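Local coordinates for envelopment polyprotein (Bovine Schmallenberg virus BH80/Germany/2011, PDB 7A56) that probably drives fusion of the viral and host membranes during entry, as the class II fusion glycoprotein Gc, here in its postfusion form, at residues 99-104 with 348-353. Residues are numbered along the deposited sequence; the frame is centred on the assembly and turned at random.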
ATOM      1  N   LEU A  99      44.758 -13.121  -5.795  1.00 41.22           N
ATOM      2  CA  LEU A  99      45.246 -13.047  -4.424  1.00 38.33           C
ATOM      3  C   LEU A  99      44.175 -13.502  -3.445  1.00 39.19           C
ATOM      4  O   LEU A  99      44.378 -14.479  -2.715  1.00 39.34           O
ATOM      5  CB  LEU A  99      45.688 -11.613  -4.094  1.00 36.86           C
ATOM      6  CG  LEU A  99      46.879 -10.998  -4.849  1.00 37.96           C
ATOM      7  CD1 LEU A  99      46.730  -9.502  -4.890  1.00 35.03           C
ATOM      8  CD2 LEU A  99      48.191 -11.356  -4.163  1.00 39.36           C
ATOM      9  N   PHE A 100      43.030 -12.823  -3.411  1.00 35.97           N
ATOM     10  CA  PHE A 100      41.985 -13.285  -2.495  1.00 36.64           C
ATOM     11  C   PHE A 100      40.671 -12.684  -2.942  1.00 35.26           C
ATOM     12  O   PHE A 100      40.620 -11.932  -3.914  1.00 32.26           O
ATOM     13  CB  PHE A 100      42.285 -12.953  -1.019  1.00 38.32           C
ATOM     14  CG  PHE A 100      42.416 -11.471  -0.731  1.00 36.96           C
ATOM     15  CD1 PHE A 100      43.643 -10.847  -0.875  1.00 38.50           C
ATOM     16  CD2 PHE A 100      41.330 -10.734  -0.275  1.00 36.75           C
ATOM     17  CE1 PHE A 100      43.798  -9.511  -0.628  1.00 37.57           C
ATOM     18  CE2 PHE A 100      41.454  -9.357  -0.036  1.00 34.78           C
ATOM     19  CZ  PHE A 100      42.713  -8.751  -0.198  1.00 36.50           C
ATOM     20  N   SER A 101      39.604 -12.980  -2.190  1.00 35.34           N
ATOM     21  CA  SER A 101      38.274 -12.522  -2.550  1.00 37.71           C
ATOM     22  C   SER A 101      37.655 -11.715  -1.405  1.00 32.17           C
ATOM     23  O   SER A 101      37.957 -11.940  -0.222  1.00 33.23           O
ATOM     24  CB  SER A 101      37.377 -13.698  -2.909  1.00 41.38           C
ATOM     25  OG  SER A 101      36.984 -14.343  -1.722  1.00 46.51           O
ATOM     26  N   ILE A 102      36.870 -10.712  -1.795  1.00 28.71           N
ATOM     27  CA  ILE A 102      36.017  -9.934  -0.899  1.00 29.46           C
ATOM     28  C   ILE A 102      34.595 -10.193  -1.350  1.00 29.38           C
ATOM     29  O   ILE A 102      34.283 -10.023  -2.536  1.00 28.71           O
ATOM     30  CB  ILE A 102      36.349  -8.433  -0.965  1.00 29.13           C
ATOM     31  CG1 ILE A 102      37.801  -8.167  -0.500  1.00 34.73           C
ATOM     32  CG2 ILE A 102      35.387  -7.610  -0.154  1.00 31.54           C
ATOM     33  CD1 ILE A 102      38.231  -6.694  -0.606  1.00 35.81           C
ATOM     34  N   ILE A 103      33.731 -10.563  -0.413  1.00 27.82           N
ATOM     35  CA  ILE A 103      32.318 -10.823  -0.691  1.00 24.89           C
ATOM     36  C   ILE A 103      31.507  -9.715  -0.033  1.00 24.76           C
ATOM     37  O   ILE A 103      31.760  -9.364   1.127  1.00 25.48           O
ATOM     38  CB  ILE A 103      31.936 -12.222  -0.181  1.00 25.47           C
ATOM     39  CG1 ILE A 103      32.604 -13.294  -1.077  1.00 26.30           C
ATOM     40  CG2 ILE A 103      30.394 -12.460  -0.105  1.00 24.53           C
ATOM     41  CD1 ILE A 103      32.633 -14.687  -0.388  1.00 31.76           C
ATOM     42  N   ILE A 104      30.597  -9.102  -0.790  1.00 23.50           N
ATOM     43  CA  ILE A 104      29.632  -8.162  -0.226  1.00 22.37           C
ATOM     44  C   ILE A 104      28.343  -8.935   0.082  1.00 24.46           C
ATOM     45  O   ILE A 104      27.698  -9.477  -0.829  1.00 23.73           O
ATOM     46  CB  ILE A 104      29.349  -6.999  -1.190  1.00 21.88           C
ATOM     47  CG1 ILE A 104      30.649  -6.327  -1.698  1.00 23.69           C
ATOM     48  CG2 ILE A 104      28.283  -6.018  -0.601  1.00 21.75           C
ATOM     49  CD1 ILE A 104      31.465  -5.681  -0.541  1.00 25.40           C
ATOM     50  N   ASN A 348      37.895  -8.231 -10.298  1.00 29.94           N
ATOM     51  CA  ASN A 348      36.782  -8.635 -11.138  1.00 34.16           C
ATOM     52  C   ASN A 348      35.680  -9.332 -10.330  1.00 31.57           C
ATOM     53  O   ASN A 348      35.948 -10.126  -9.431  1.00 35.05           O
ATOM     54  CB  ASN A 348      37.234  -9.558 -12.253  1.00 39.02           C
ATOM     55  CG  ASN A 348      37.640 -10.903 -11.745  1.00 45.98           C
ATOM     56  OD1 ASN A 348      38.724 -11.054 -11.188  1.00 47.65           O
ATOM     57  ND2 ASN A 348      36.764 -11.900 -11.902  1.00 53.42           N
ATOM     58  N   ALA A 349      34.452  -9.137 -10.765  1.00 29.91           N
ATOM     59  CA  ALA A 349      33.312  -9.779 -10.108  1.00 28.87           C
ATOM     60  C   ALA A 349      33.271 -11.270 -10.424  1.00 32.63           C
ATOM     61  O   ALA A 349      33.737 -11.718 -11.482  1.00 34.22           O
ATOM     62  CB  ALA A 349      32.013  -9.111 -10.566  1.00 26.81           C
ATOM     63  N   TYR A 350      32.660 -12.043  -9.519  1.00 30.86           N
ATOM     64  CA  TYR A 350      32.405 -13.452  -9.787  1.00 29.48           C
ATOM     65  C   TYR A 350      31.190 -13.900  -8.980  1.00 30.97           C
ATOM     66  O   TYR A 350      30.747 -13.223  -8.032  1.00 28.20           O
ATOM     67  CB  TYR A 350      33.624 -14.355  -9.469  1.00 33.70           C
ATOM     68  CG  TYR A 350      33.853 -14.528  -7.988  1.00 31.76           C
ATOM     69  CD1 TYR A 350      34.676 -13.592  -7.267  1.00 28.80           C
ATOM     70  CD2 TYR A 350      33.244 -15.587  -7.295  1.00 32.98           C
ATOM     71  CE1 TYR A 350      34.858 -13.732  -5.897  1.00 30.43           C
ATOM     72  CE2 TYR A 350      33.402 -15.741  -5.946  1.00 33.08           C
ATOM     73  CZ  TYR A 350      34.186 -14.812  -5.241  1.00 32.70           C
ATOM     74  OH  TYR A 350      34.314 -14.985  -3.888  1.00 33.78           O
ATOM     75  N   SER A 351      30.636 -15.042  -9.397  1.00 32.07           N
ATOM     76  CA  SER A 351      29.517 -15.661  -8.688  1.00 32.69           C
ATOM     77  C   SER A 351      29.496 -17.137  -9.057  1.00 34.61           C
ATOM     78  O   SER A 351      30.220 -17.585  -9.954  1.00 35.68           O
ATOM     79  CB  SER A 351      28.185 -15.001  -9.033  1.00 31.65           C
ATOM     80  OG  SER A 351      27.856 -15.309 -10.370  1.00 33.27           O
ATOM     81  N   THR A 352      28.649 -17.882  -8.355  1.00 30.21           N
ATOM     82  CA  THR A 352      28.536 -19.314  -8.523  1.00 36.03           C
ATOM     83  C   THR A 352      27.099 -19.656  -8.246  1.00 35.10           C
ATOM     84  O   THR A 352      26.507 -19.098  -7.324  1.00 31.69           O
ATOM     85  CB  THR A 352      29.437 -20.049  -7.540  1.00 39.46           C
ATOM     86  OG1 THR A 352      30.774 -19.616  -7.766  1.00 37.82           O
ATOM     87  CG2 THR A 352      29.321 -21.545  -7.702  1.00 42.57           C
ATOM     88  N   GLN A 353      26.526 -20.541  -9.042  1.00 39.01           N
ATOM     89  CA  GLN A 353      25.166 -20.948  -8.709  1.00 44.75           C
ATOM     90  C   GLN A 353      25.152 -21.813  -7.456  1.00 39.51           C
ATOM     91  O   GLN A 353      25.976 -22.719  -7.308  1.00 38.84           O
ATOM     92  CB  GLN A 353      24.542 -21.699  -9.868  1.00 56.68           C
ATOM     93  CG  GLN A 353      23.797 -20.774 -10.777  1.00 65.23           C
ATOM     94  CD  GLN A 353      22.469 -21.352 -11.208  1.00 76.82           C
ATOM     95  OE1 GLN A 353      22.119 -22.496 -10.855  1.00 78.82           O
ATOM     96  NE2 GLN A 353      21.709 -20.562 -11.971  1.00 76.81           N
TER
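Tyr350 places its CG between its own backbone N and carbonyl carbon (chi1 73°), which aims the ring axis, and so the hydroxyl, at Ser101 and Ile103. A chi2 of -88° sets only the plane of the ring, and with it where CE1 lies beside Ser101 CB. Ser101 and Ile103 lie two apart on segment 99-104, so both side chains rise from one face of it. The phenol end does nearly all the touching. Ser101 CB sits 3.5 Å from Tyr350 OH and lies obliquely to the ring, 3.9 Å from Tyr350 CE1. Ser101 OG is also 3.5 Å from Tyr350 OH. Ile103 has CG1 beside the backbone N (chi1 -71°), which brings that carbon to 3.7 Å from Tyr350 OH. Ile103 CD1 follows at 3.9 Å from Tyr350 OH, and the two side chains cross at about a right angle. The contact is small, with 105 Å² buried in all. Ser101 CB, Ile103 CG1 and Ile103 CD1 make van der Waals contact with the hydroxyl oxygen. The backbones stay well apart, with Ser101 CA and Tyr350 CA 9.4 Å from each other. The tyrosine touches Asn90 on the way, and a sodium ion lies about 4 Å from its side chain. Side chains from two strands that flank a shared neighbour, 86-92, thus meet across one face of an antiparallel beta-sheet, in the strand-rich architecture of a class II fusion protein.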